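Local coordinates for protein phosphoribosylaminoimidazole carboxylase (Bombyx mori, PDB 4JA0) that probably catalyses two steps of de novo purine biosynthesis, joining a SAICAR synthetase domain and an AIR carboxylase domain in one chain, at residues 69-74 against 177-182; 104-109 against 121-126; 188-193 against 214-219; 265-270 against 293-298. All coordinates share one frame; numbering follows the deposited sequence.

Contact 1 of 4, residues 69-74 against 177-182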
loop_
_atom_site.group_PDB
_atom_site.type_symbol
_atom_site.label_atom_id
_atom_site.label_comp_id
_atom_site.label_asym_id
_atom_site.label_seq_id
_atom_site.Cartn_x
_atom_site.Cartn_y
_atom_site.Cartn_z
ATOM N N GLU A 69 42.251 15.637 -28.754
ATOM C CA GLU A 69 41.427 16.683 -28.161
ATOM C C GLU A 69 39.975 16.227 -28.130
ATOM O O GLU A 69 39.258 16.452 -27.137
ATOM C CB GLU A 69 41.545 17.999 -28.941
ATOM N N ILE A 70 39.544 15.550 -29.184
ATOM C CA ILE A 70 38.182 15.065 -29.207
ATOM C C ILE A 70 38.002 14.000 -28.130
ATOM O O ILE A 70 36.978 13.985 -27.422
ATOM C CB ILE A 70 37.830 14.464 -30.569
ATOM C CG1 ILE A 70 37.927 15.539 -31.663
ATOM C CG2 ILE A 70 36.473 13.761 -30.528
ATOM C CD1 ILE A 70 37.612 15.018 -33.050
ATOM N N LEU A 71 39.020 13.156 -27.949
ATOM C CA LEU A 71 38.881 12.040 -27.013
ATOM C C LEU A 71 39.010 12.468 -25.563
ATOM O O LEU A 71 38.402 11.854 -24.680
ATOM C CB LEU A 71 39.887 10.927 -27.337
ATOM C CG LEU A 71 39.533 10.159 -28.614
ATOM C CD1 LEU A 71 40.631 9.152 -28.984
ATOM C CD2 LEU A 71 38.184 9.463 -28.436
ATOM N N LYS A 72 39.795 13.511 -25.321
ATOM C CA LYS A 72 39.943 14.047 -23.982
ATOM C C LYS A 72 38.617 14.663 -23.555
ATOM O O LYS A 72 38.173 14.522 -22.410
ATOM C CB LYS A 72 41.028 15.121 -23.957
ATOM C CG LYS A 72 42.441 14.588 -23.894
ATOM C CD LYS A 72 43.280 15.367 -22.889
ATOM C CE LYS A 72 44.305 16.259 -23.569
ATOM N NZ LYS A 72 45.098 17.021 -22.550
ATOM N N SER A 73 37.959 15.290 -24.520
ATOM C CA SER A 73 36.729 16.002 -24.256
ATOM C C SER A 73 35.588 15.016 -23.982
ATOM O O SER A 73 34.589 15.366 -23.348
ATOM C CB SER A 73 36.416 16.932 -25.440
ATOM O OG SER A 73 35.690 18.091 -25.047
ATOM N N ALA A 74 35.740 13.776 -24.437
ATOM C CA ALA A 74 34.757 12.737 -24.130
ATOM C C ALA A 74 35.004 12.174 -22.744
ATOM O O ALA A 74 34.099 11.641 -22.114
ATOM C CB ALA A 74 34.798 11.628 -25.173
ATOM N N GLU A 177 34.009 3.931 -31.563
ATOM C CA GLU A 177 32.623 4.354 -31.681
ATOM C C GLU A 177 32.475 5.885 -31.683
ATOM O O GLU A 177 31.710 6.451 -32.479
ATOM C CB GLU A 177 31.811 3.737 -30.553
ATOM C CG GLU A 177 31.489 2.252 -30.750
ATOM C CD GLU A 177 30.914 1.617 -29.487
ATOM O OE1 GLU A 177 31.133 2.192 -28.390
ATOM O OE2 GLU A 177 30.240 0.561 -29.584
ATOM N N ILE A 178 33.256 6.548 -30.834
ATOM C CA ILE A 178 33.278 8.003 -30.756
ATOM C C ILE A 178 33.728 8.649 -32.053
ATOM O O ILE A 178 33.055 9.527 -32.579
ATOM C CB ILE A 178 34.235 8.466 -29.643
ATOM C CG1 ILE A 178 33.649 8.119 -28.281
ATOM C CG2 ILE A 178 34.532 9.969 -29.763
ATOM C CD1 ILE A 178 34.587 8.371 -27.160
ATOM N N LEU A 179 34.859 8.184 -32.566
ATOM C CA LEU A 179 35.429 8.697 -33.802
ATOM C C LEU A 179 34.559 8.331 -34.996
ATOM O O LEU A 179 34.469 9.096 -35.965
ATOM C CB LEU A 179 36.845 8.161 -33.997
ATOM C CG LEU A 179 37.805 8.583 -32.889
ATOM C CD1 LEU A 179 39.129 7.912 -33.105
ATOM C CD2 LEU A 179 37.970 10.090 -32.878
ATOM N N GLU A 180 33.917 7.167 -34.915
ATOM C CA GLU A 180 33.016 6.712 -35.958
ATOM C C GLU A 180 31.912 7.738 -36.068
ATOM O O GLU A 180 31.503 8.132 -37.170
ATOM C CB GLU A 180 32.437 5.327 -35.622
ATOM C CG GLU A 180 31.558 4.753 -36.732
ATOM C CD GLU A 180 30.895 3.400 -36.428
ATOM O OE1 GLU A 180 30.607 2.672 -37.414
ATOM O OE2 GLU A 180 30.659 3.057 -35.243
ATOM N N LYS A 181 31.450 8.183 -34.899
ATOM C CA LYS A 181 30.381 9.157 -34.799
ATOM C C LYS A 181 30.838 10.520 -35.342
ATOM O O LYS A 181 30.173 11.115 -36.198
ATOM C CB LYS A 181 29.966 9.261 -33.333
ATOM C CG LYS A 181 28.495 9.514 -33.128
ATOM C CD LYS A 181 27.683 8.400 -33.778
ATOM C CE LYS A 181 27.571 7.170 -32.909
ATOM N NZ LYS A 181 26.703 6.158 -33.585
ATOM N N ALA A 182 32.017 10.965 -34.916
ATOM C CA ALA A 182 32.585 12.223 -35.384
ATOM C C ALA A 182 32.690 12.275 -36.906
ATOM O O ALA A 182 32.161 13.190 -37.529
ATOM C CB ALA A 182 33.950 12.458 -34.749
#

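Contact 2 of 4, residues 104-109 against 121-126. With SO4 (sulfate ion), chain J.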
loop_
_atom_site.group_PDB
_atom_site.type_symbol
_atom_site.label_atom_id
_atom_site.label_comp_id
_atom_site.label_asym_id
_atom_site.label_seq_id
_atom_site.Cartn_x
_atom_site.Cartn_y
_atom_site.Cartn_z
ATOM N N ARG A 104 37.267 -3.016 -36.023
ATOM C CA ARG A 104 36.676 -2.992 -37.357
ATOM C C ARG A 104 35.174 -2.884 -37.296
ATOM O O ARG A 104 34.546 -3.519 -36.462
ATOM C CB ARG A 104 36.993 -4.287 -38.093
ATOM C CG ARG A 104 38.417 -4.714 -37.968
ATOM C CD ARG A 104 38.624 -6.035 -38.652
ATOM N NE ARG A 104 39.939 -6.582 -38.338
ATOM C CZ ARG A 104 41.044 -6.276 -39.006
ATOM N NH1 ARG A 104 40.995 -5.431 -40.039
ATOM N NH2 ARG A 104 42.196 -6.818 -38.644
ATOM N N ARG A 105 34.588 -2.131 -38.217
ATOM C CA ARG A 105 33.136 -2.106 -38.350
ATOM C C ARG A 105 32.751 -2.968 -39.548
ATOM O O ARG A 105 31.717 -3.629 -39.540
ATOM C CB ARG A 105 32.633 -0.654 -38.506
ATOM C CG ARG A 105 31.162 -0.508 -38.890
ATOM C CD ARG A 105 30.225 -1.047 -37.817
ATOM N NE ARG A 105 30.064 -0.121 -36.702
ATOM C CZ ARG A 105 29.412 -0.418 -35.580
ATOM N NH1 ARG A 105 28.874 -1.620 -35.432
ATOM N NH2 ARG A 105 29.307 0.480 -34.602
ATOM N N LEU A 106 33.627 -2.993 -40.548
ATOM C CA LEU A 106 33.406 -3.729 -41.783
ATOM C C LEU A 106 34.521 -4.720 -41.960
ATOM O O LEU A 106 35.590 -4.557 -41.376
ATOM C CB LEU A 106 33.477 -2.780 -42.975
ATOM C CG LEU A 106 32.372 -1.782 -43.245
ATOM C CD1 LEU A 106 32.727 -0.997 -44.451
ATOM C CD2 LEU A 106 31.103 -2.548 -43.516
ATOM N N ALA A 107 34.290 -5.739 -42.782
ATOM C CA ALA A 107 35.371 -6.643 -43.172
ATOM C C ALA A 107 36.146 -6.070 -44.370
ATOM O O ALA A 107 35.590 -5.854 -45.462
ATOM C CB ALA A 107 34.825 -8.024 -43.495
ATOM N N THR A 108 37.431 -5.802 -44.156
ATOM C CA THR A 108 38.295 -5.370 -45.244
ATOM C C THR A 108 39.732 -5.584 -44.817
ATOM O O THR A 108 39.982 -5.956 -43.669
ATOM C CB THR A 108 38.094 -3.884 -45.589
ATOM O OG1 THR A 108 38.647 -3.606 -46.882
ATOM C CG2 THR A 108 38.768 -3.008 -44.538
ATOM N N GLY A 109 40.669 -5.346 -45.734
ATOM C CA GLY A 109 42.084 -5.447 -45.421
ATOM C C GLY A 109 42.588 -6.859 -45.199
ATOM O O GLY A 109 42.160 -7.821 -45.852
ATOM N N GLY A 121 33.026 -5.797 -46.703
ATOM C CA GLY A 121 31.866 -4.996 -46.354
ATOM C C GLY A 121 30.949 -5.659 -45.340
ATOM O O GLY A 121 29.978 -5.036 -44.909
ATOM N N PHE A 122 31.263 -6.898 -44.943
ATOM C CA PHE A 122 30.514 -7.595 -43.895
ATOM C C PHE A 122 30.592 -6.831 -42.592
ATOM O O PHE A 122 31.693 -6.572 -42.089
ATOM C CB PHE A 122 31.051 -9.004 -43.679
ATOM C CG PHE A 122 30.392 -9.740 -42.542
ATOM C CD1 PHE A 122 29.327 -10.601 -42.775
ATOM C CD2 PHE A 122 30.841 -9.584 -41.238
ATOM C CE1 PHE A 122 28.716 -11.298 -41.727
ATOM C CE2 PHE A 122 30.233 -10.270 -40.188
ATOM C CZ PHE A 122 29.178 -11.136 -40.440
ATOM N N ARG A 123 29.425 -6.516 -42.024
ATOM C CA ARG A 123 29.351 -5.567 -40.909
ATOM C C ARG A 123 29.472 -6.224 -39.529
ATOM O O ARG A 123 28.834 -7.230 -39.229
ATOM C CB ARG A 123 28.074 -4.724 -41.014
ATOM C CG ARG A 123 28.037 -3.858 -42.268
ATOM C CD ARG A 123 26.969 -2.798 -42.209
ATOM N NE ARG A 123 27.372 -1.713 -41.318
ATOM C CZ ARG A 123 28.123 -0.679 -41.680
ATOM N NH1 ARG A 123 28.550 -0.569 -42.931
ATOM N NH2 ARG A 123 28.437 0.251 -40.792
ATOM N N PHE A 124 30.309 -5.628 -38.694
ATOM C CA PHE A 124 30.576 -6.170 -37.381
ATOM C C PHE A 124 29.774 -5.441 -36.336
ATOM O O PHE A 124 30.016 -4.271 -36.015
ATOM C CB PHE A 124 32.057 -6.082 -37.055
ATOM C CG PHE A 124 32.891 -6.956 -37.904
ATOM C CD1 PHE A 124 33.939 -6.437 -38.642
ATOM C CD2 PHE A 124 32.637 -8.320 -37.958
ATOM C CE1 PHE A 124 34.729 -7.265 -39.420
ATOM C CE2 PHE A 124 33.419 -9.161 -38.741
ATOM C CZ PHE A 124 34.469 -8.634 -39.474
ATOM N N THR A 125 28.821 -6.163 -35.785
ATOM C CA THR A 125 27.959 -5.590 -34.798
ATOM C C THR A 125 27.910 -6.473 -33.557
ATOM O O THR A 125 27.299 -7.542 -33.581
ATOM C CB THR A 125 26.544 -5.416 -35.357
ATOM O OG1 THR A 125 26.517 -4.441 -36.411
ATOM C CG2 THR A 125 25.760 -4.915 -34.301
ATOM N N PRO A 126 28.552 -6.043 -32.462
ATOM C CA PRO A 126 29.285 -4.799 -32.241
ATOM C C PRO A 126 30.619 -4.823 -32.995
ATOM O O PRO A 126 30.950 -5.846 -33.605
ATOM C CB PRO A 126 29.496 -4.804 -30.717
ATOM C CG PRO A 126 29.557 -6.167 -30.367
ATOM C CD PRO A 126 28.606 -6.895 -31.264
HETATM S S SO4 J . 44.526 -4.919 -41.641
HETATM O O1 SO4 J . 45.468 -4.668 -42.729
HETATM O O2 SO4 J . 43.421 -5.674 -42.217
HETATM O O3 SO4 J . 45.177 -5.691 -40.578
HETATM O O4 SO4 J . 44.010 -3.667 -41.078
#

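Contact 3 of 4, residues 188-193 against 214-219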
loop_
_atom_site.group_PDB
_atom_site.type_symbol
_atom_site.label_atom_id
_atom_site.label_comp_id
_atom_site.label_asym_id
_atom_site.label_seq_id
_atom_site.Cartn_x
_atom_site.Cartn_y
_atom_site.Cartn_z
ATOM N N CYS A 188 31.987 10.780 -43.657
ATOM C CA CYS A 188 33.012 9.748 -43.808
ATOM C C CYS A 188 32.773 8.543 -42.911
ATOM O O CYS A 188 32.538 8.675 -41.707
ATOM C CB CYS A 188 34.406 10.305 -43.535
ATOM S SG CYS A 188 34.898 11.582 -44.662
ATOM N N ALA A 189 32.856 7.363 -43.515
ATOM C CA ALA A 189 32.757 6.117 -42.778
ATOM C C ALA A 189 34.110 5.740 -42.214
ATOM O O ALA A 189 35.055 5.534 -42.958
ATOM C CB ALA A 189 32.237 5.025 -43.675
ATOM N N LEU A 190 34.208 5.674 -40.892
ATOM C CA LEU A 190 35.403 5.148 -40.255
ATOM C C LEU A 190 35.235 3.647 -40.300
ATOM O O LEU A 190 34.234 3.111 -39.805
ATOM C CB LEU A 190 35.537 5.658 -38.824
ATOM C CG LEU A 190 36.805 5.236 -38.076
ATOM C CD1 LEU A 190 38.044 5.766 -38.786
ATOM C CD2 LEU A 190 36.784 5.696 -36.607
ATOM N N ILE A 191 36.214 2.971 -40.894
ATOM C CA ILE A 191 36.085 1.554 -41.231
ATOM C C ILE A 191 36.823 0.691 -40.245
ATOM O O ILE A 191 36.313 -0.332 -39.811
ATOM C CB ILE A 191 36.548 1.260 -42.702
ATOM C CG1 ILE A 191 35.353 1.227 -43.642
ATOM C CG2 ILE A 191 37.143 -0.104 -42.830
ATOM C CD1 ILE A 191 34.704 2.517 -43.832
ATOM N N ASP A 192 38.024 1.112 -39.883
ATOM C CA ASP A 192 38.762 0.417 -38.852
ATOM C C ASP A 192 39.788 1.332 -38.226
ATOM O O ASP A 192 39.960 2.456 -38.678
ATOM C CB ASP A 192 39.378 -0.904 -39.360
ATOM C CG ASP A 192 40.315 -0.723 -40.560
ATOM O OD1 ASP A 192 40.041 -1.338 -41.610
ATOM O OD2 ASP A 192 41.366 -0.048 -40.437
ATOM N N MET A 193 40.419 0.872 -37.147
ATOM C CA MET A 193 41.391 1.687 -36.419
ATOM C C MET A 193 42.401 0.854 -35.688
ATOM O O MET A 193 42.114 -0.275 -35.325
ATOM C CB MET A 193 40.709 2.495 -35.339
ATOM C CG MET A 193 40.251 3.851 -35.710
ATOM S SD MET A 193 39.881 4.494 -34.091
ATOM C CE MET A 193 41.533 4.949 -33.605
ATOM N N ASP A 214 47.578 7.208 -40.652
ATOM C CA ASP A 214 48.255 5.917 -40.723
ATOM C C ASP A 214 47.568 4.905 -39.803
ATOM O O ASP A 214 47.712 3.710 -39.971
ATOM C CB ASP A 214 49.735 6.066 -40.340
ATOM C CG ASP A 214 50.513 6.958 -41.316
ATOM O OD1 ASP A 214 50.178 6.967 -42.523
ATOM O OD2 ASP A 214 51.450 7.662 -40.876
ATOM N N SER A 215 46.754 5.406 -38.884
ATOM C CA SER A 215 46.139 4.585 -37.860
ATOM C C SER A 215 44.795 4.011 -38.282
ATOM O O SER A 215 44.303 3.058 -37.671
ATOM C CB SER A 215 45.919 5.419 -36.591
ATOM O OG SER A 215 47.059 6.184 -36.253
ATOM N N TRP A 216 44.207 4.558 -39.334
ATOM C CA TRP A 216 42.844 4.176 -39.670
ATOM C C TRP A 216 42.544 3.945 -41.139
ATOM O O TRP A 216 43.397 4.107 -42.008
ATOM C CB TRP A 216 41.849 5.187 -39.080
ATOM C CG TRP A 216 41.959 6.605 -39.599
ATOM C CD1 TRP A 216 42.264 7.000 -40.865
ATOM C CD2 TRP A 216 41.748 7.807 -38.847
ATOM N NE1 TRP A 216 42.256 8.368 -40.953
ATOM C CE2 TRP A 216 41.948 8.892 -39.728
ATOM C CE3 TRP A 216 41.400 8.073 -37.514
ATOM C CZ2 TRP A 216 41.818 10.221 -39.321
ATOM C CZ3 TRP A 216 41.266 9.394 -37.110
ATOM C CH2 TRP A 216 41.475 10.452 -38.010
ATOM N N ARG A 217 41.303 3.569 -41.403
ATOM C CA ARG A 217 40.833 3.359 -42.757
ATOM C C ARG A 217 39.570 4.204 -42.946
ATOM O O ARG A 217 38.563 3.993 -42.273
ATOM C CB ARG A 217 40.573 1.873 -42.960
ATOM C CG ARG A 217 40.430 1.431 -44.388
ATOM C CD ARG A 217 40.610 -0.071 -44.472
ATOM N NE ARG A 217 42.009 -0.459 -44.640
ATOM C CZ ARG A 217 42.547 -1.594 -44.184
ATOM N NH1 ARG A 217 41.822 -2.464 -43.486
ATOM N NH2 ARG A 217 43.830 -1.853 -44.405
ATOM N N LEU A 218 39.637 5.195 -43.829
ATOM C CA LEU A 218 38.551 6.160 -43.961
ATOM C C LEU A 218 37.880 6.119 -45.311
ATOM O O LEU A 218 38.540 6.304 -46.325
ATOM C CB LEU A 218 39.092 7.579 -43.754
ATOM C CG LEU A 218 38.586 8.351 -42.539
ATOM C CD1 LEU A 218 39.107 9.769 -42.548
ATOM C CD2 LEU A 218 37.084 8.359 -42.572
ATOM N N TRP A 219 36.562 5.935 -45.340
ATOM C CA TRP A 219 35.854 6.028 -46.617
ATOM C C TRP A 219 34.831 7.172 -46.651
ATOM O O TRP A 219 33.854 7.174 -45.907
ATOM C CB TRP A 219 35.139 4.710 -46.922
ATOM C CG TRP A 219 36.052 3.519 -47.034
ATOM C CD1 TRP A 219 37.419 3.520 -47.029
ATOM C CD2 TRP A 219 35.654 2.150 -47.178
ATOM N NE1 TRP A 219 37.894 2.237 -47.153
ATOM C CE2 TRP A 219 36.832 1.376 -47.249
ATOM C CE3 TRP A 219 34.414 1.502 -47.250
ATOM C CZ2 TRP A 219 36.807 -0.017 -47.376
ATOM C CZ3 TRP A 219 34.388 0.129 -47.391
ATOM C CH2 TRP A 219 35.577 -0.618 -47.456
#

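Contact 4 of 4, residues 265-270 against 293-298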
loop_
_atom_site.group_PDB
_atom_site.type_symbol
_atom_site.label_atom_id
_atom_site.label_comp_id
_atom_site.label_asym_id
_atom_site.label_seq_id
_atom_site.Cartn_x
_atom_site.Cartn_y
_atom_site.Cartn_z
ATOM N N ILE A 265 26.940 22.410 -30.698
ATOM C CA ILE A 265 25.505 22.292 -30.951
ATOM C C ILE A 265 24.739 22.988 -29.832
ATOM O O ILE A 265 25.139 22.930 -28.666
ATOM C CB ILE A 265 25.052 20.823 -31.057
ATOM N N HIS A 266 23.648 23.655 -30.187
ATOM C CA HIS A 266 22.931 24.486 -29.230
ATOM C C HIS A 266 21.768 23.741 -28.608
ATOM O O HIS A 266 20.922 23.173 -29.306
ATOM C CB HIS A 266 22.438 25.768 -29.892
ATOM C CG HIS A 266 23.534 26.581 -30.504
ATOM N ND1 HIS A 266 24.481 27.245 -29.753
ATOM C CD2 HIS A 266 23.842 26.825 -31.801
ATOM C CE1 HIS A 266 25.319 27.870 -30.561
ATOM N NE2 HIS A 266 24.954 27.630 -31.809
ATOM N N HIS A 267 21.737 23.738 -27.285
ATOM C CA HIS A 267 20.661 23.084 -26.552
ATOM C C HIS A 267 20.511 23.681 -25.182
ATOM O O HIS A 267 21.408 24.341 -24.665
ATOM C CB HIS A 267 20.891 21.575 -26.453
ATOM C CG HIS A 267 22.272 21.208 -26.002
ATOM N ND1 HIS A 267 22.738 21.463 -24.729
ATOM C CD2 HIS A 267 23.301 20.638 -26.680
ATOM C CE1 HIS A 267 23.990 21.049 -24.638
ATOM N NE2 HIS A 267 24.354 20.543 -25.806
ATOM N N LYS A 268 19.328 23.500 -24.627
ATOM C CA LYS A 268 19.064 23.962 -23.286
ATOM C C LYS A 268 18.221 22.914 -22.580
ATOM O O LYS A 268 17.254 22.388 -23.147
ATOM C CB LYS A 268 18.355 25.329 -23.310
ATOM C CG LYS A 268 18.030 25.887 -21.940
ATOM C CD LYS A 268 19.271 26.434 -21.250
ATOM C CE LYS A 268 19.797 27.665 -21.986
ATOM N NZ LYS A 268 20.931 28.332 -21.264
ATOM N N VAL A 269 18.632 22.607 -21.356
ATOM C CA VAL A 269 17.857 21.815 -20.416
ATOM C C VAL A 269 17.329 22.808 -19.392
ATOM O O VAL A 269 18.104 23.547 -18.768
ATOM C CB VAL A 269 18.729 20.734 -19.719
ATOM C CG1 VAL A 269 18.032 20.173 -18.521
ATOM C CG2 VAL A 269 19.074 19.637 -20.679
ATOM N N VAL A 270 16.011 22.886 -19.270
ATOM C CA VAL A 270 15.411 23.789 -18.293
ATOM C C VAL A 270 14.744 22.982 -17.182
ATOM O O VAL A 270 13.894 22.124 -17.455
ATOM C CB VAL A 270 14.383 24.736 -18.947
ATOM C CG1 VAL A 270 13.915 25.767 -17.947
ATOM C CG2 VAL A 270 14.998 25.420 -20.148
ATOM N N GLY A 293 28.038 17.821 -19.868
ATOM C CA GLY A 293 28.224 18.828 -20.897
ATOM C C GLY A 293 26.965 19.552 -21.337
ATOM O O GLY A 293 26.892 20.012 -22.467
ATOM N N LEU A 294 25.962 19.619 -20.475
ATOM C CA LEU A 294 24.701 20.268 -20.833
ATOM C C LEU A 294 24.608 21.719 -20.340
ATOM O O LEU A 294 25.253 22.089 -19.354
ATOM C CB LEU A 294 23.520 19.448 -20.303
ATOM C CG LEU A 294 23.412 18.004 -20.799
ATOM C CD1 LEU A 294 22.212 17.320 -20.165
ATOM C CD2 LEU A 294 23.290 17.954 -22.317
ATOM N N ASP A 295 23.814 22.533 -21.037
ATOM C CA ASP A 295 23.531 23.887 -20.591
ATOM C C ASP A 295 22.201 23.878 -19.870
ATOM O O ASP A 295 21.148 23.604 -20.466
ATOM C CB ASP A 295 23.453 24.857 -21.766
ATOM C CG ASP A 295 24.621 24.731 -22.673
ATOM O OD1 ASP A 295 25.642 24.170 -22.226
ATOM O OD2 ASP A 295 24.513 25.177 -23.833
ATOM N N VAL A 296 22.257 24.213 -18.592
ATOM C CA VAL A 296 21.139 24.039 -17.706
ATOM C C VAL A 296 20.704 25.356 -17.105
ATOM O O VAL A 296 21.521 26.083 -16.542
ATOM C CB VAL A 296 21.535 23.100 -16.571
ATOM C CG1 VAL A 296 20.312 22.726 -15.710
ATOM C CG2 VAL A 296 22.189 21.900 -17.151
ATOM N N ASP A 297 19.400 25.621 -17.176
ATOM C CA ASP A 297 18.788 26.739 -16.472
ATOM C C ASP A 297 17.878 26.211 -15.378
ATOM O O ASP A 297 17.086 25.288 -15.602
ATOM C CB ASP A 297 17.955 27.606 -17.412
ATOM C CG ASP A 297 18.725 28.758 -17.966
ATOM O OD1 ASP A 297 19.790 29.079 -17.394
ATOM O OD2 ASP A 297 18.232 29.370 -18.941
ATOM N N LEU A 298 17.998 26.800 -14.194
ATOM C CA LEU A 298 17.100 26.496 -13.091
ATOM C C LEU A 298 16.046 27.595 -12.989
ATOM O O LEU A 298 16.381 28.771 -12.849
ATOM C CB LEU A 298 17.879 26.406 -11.781
ATOM C CG LEU A 298 18.932 25.305 -11.666
ATOM C CD1 LEU A 298 19.542 25.276 -10.266
ATOM C CD2 LEU A 298 18.334 23.950 -12.020
#

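Contact 1 of 4, residues 69-74 against 177-182
Helices 57-74 and 162-183 of the SAICAR synthetase domain meet near the centre of the chain, where I70, L71 and A74 of the first face I178 and L179 of the second. The axes of the two short segments stay 10.8 Å apart at an angle of 118°, so the backbones keep well clear of each other and the ends of branched side chains do the touching. I178 is the central residue. Its CD1 touches both A74 CB, at 3.8 Å, and L71 CD2, at 4.0 Å, while its CG2 lies 3.9 Å from the same L71 CD2. The first torsion, with CG1 anti to the carbonyl carbon (chi1 -70°), turns CG1 and its CD1 toward A74 and leaves CG2 for L71 and I70. The approach of I178 CG2 to I70 CG2 is the looser one, at 4.3 Å. The contact is an oblique helix-helix packing in the SAICAR synthetase domain, whose second helix backs strand 188-200 through L179, which touches L190 and M193 there. L71 and I178 approach at a slant, and only one of the leucine methyls, CD2, takes part; L71 CD2 also reaches L179 CD2 at 4.5 Å. A third helix, 396-420, also packs here, Y396 touching I70 and A182. L261 from a loop packs onto those same two residues, and I211 touches L71.

Contact 2 of 4, residues 104-109 against 121-126
R105 folds back on R123 and F124. Its CB sets off away from segment 121-126 with CG anti to the backbone N (chi1 170°), but bends at chi2 and chi3 swing the chain back. CG then lies 3.4 Å from R123 NH2, CD passes 3.7 Å from F124 O, and NE makes its salt bridge with E180. At the tip, NH1 gives a weak, bent hydrogen bond to F124 O (2.9 Å, 126°). The guanidinium planes of R105 and R123 are only 14° apart; R123 is paired with D319 of a second subunit, toward which R105 also makes a long, weak ion pair. A leucine in place of R105 would probably leave E180 without its charge partner and F124 O without the NH1 bond. Between the backbones, F124 N donates an almost straight bond to R105 O (2.6 Å), and G121 N bonds to A107 O (2.8 Å). The F124 ring lies against segment 104-109: its CE1 edge meets L106 O, CZ lies 4.1 Å from A107 CB, and one face carries F122 O over its centre. R104 runs alongside that ring, its NE salt-bridged to E130, and extends NH1 to sulfate O2 (3.3 Å). The sulfate probably comes from the crystallisation liquor, but as S110 N binds it too, the arrangement is that of an anion site at the amino end of helix 110-114, perhaps a pocket for a substrate phosphate.

Contact 3 of 4, residues 188-193 against 214-219
I191 and D192 both stand opposite R217, a classic beta bulge in the antiparallel pair formed by strands 188-200 and 216-220. I191 N donates to R217 O at 2.9 Å, while R217 N returns to D192 O from above the carbonyl plane. Toward A189 the ladder is regular, with A189 and W219 exchanging two backbone bonds. The bulge puts the side chains of I191, D192 and R217 together. The D192 carboxylate, held between the backbone N and the carbonyl carbon (chi1 58°), leans over R217, and OD1 forms a salt bridge with NH1 at 2.8 Å. The two flat groups stand nearly perpendicular, 89° apart, and the hydrogen bond within the bridge is bent and weak. I191 lies over the W219 indole as a CH-pi contact, its CG1 3.7 Å from the centroid of the six-membered ring and 13° off the normal, with CD1 3.5 Å from W219 CD2. L190, M193, W216 and L218 occupy the other side of the sheet: L190 CD1 meets W216 CB at 3.9 Å. Helix 162-183 backs L190 and M193 through L179, and V254 of helix 241-257 supports W216 and L218. W183 meets the W216 ring edge-to-face. Around R217, NH1 makes a long, weak ion pair with a bound sulfate, and NH2 is held separately by a hydrogen bond to Q231 OE1.

Contact 4 of 4, residues 265-270 against 293-298
Parallel strands 267-270 and 296-298, inclined at 30°, are joined by both polar backbone atoms of V269: its N donates to D295 O (2.8 Å, 178°) and its O accepts from D297 N (2.9 Å). On one side of the sheet V269 sends CG2 to L294 CD1 at 3.9 Å and looks across to V296 more loosely, CG1 to CG1 at 4.4 Å. I391 of helix 380-391 touches both V269 and L294, A387 of that helix touches V269, and V296 packs on A289 of helix 279-291. K268 lies on the other side. Its CG starts anti to the backbone N (chi1 180°), then bends at chi2 and chi3 bring the chain beside the neighbouring strand, with CD 3.5 Å from D295 O. NZ ends 3.7 Å from D297 OD2, a long salt bridge made obliquely, whereas the hydrogen bond of that same carboxylate oxygen is to Y317 OH. Replacing K268 by an alanine would probably cost D297 its long ion pair and take away the methylenes beside D295 O. Upstream, G293 ends helix 279-291 in a Schellman motif, its positive phi turning the chain toward strand 296-300. Strand, helix and parallel strand make a beta-alpha-beta crossover, here at the edge of a five-stranded parallel sheet of order 2-1-3-4-5, the flavodoxin-like arrangement of the AIR carboxylase domain.

How the contacts relate
Contacts 1 and 3 are buried, contacts 2 and 4 partly so, and the chemistry follows suit: contact 1 relies on methyl groups alone, contact 3 adds a backbone ladder and an ion pair, and contact 2 brings several arginines toward subunit neighbours and a sulfate. The first three belong to the SAICAR synthetase domain and touch one another. Contact 1 reaches contacts 2 and 3 through helix 162-183, and contacts 2 and 3 meet at one sheet, where R105 N probably bonds to I191 O. Contact 4 stands apart in the AIR carboxylase domain, its centre about 33 Å from that of contact 3, with parallel rather than antiparallel pairing.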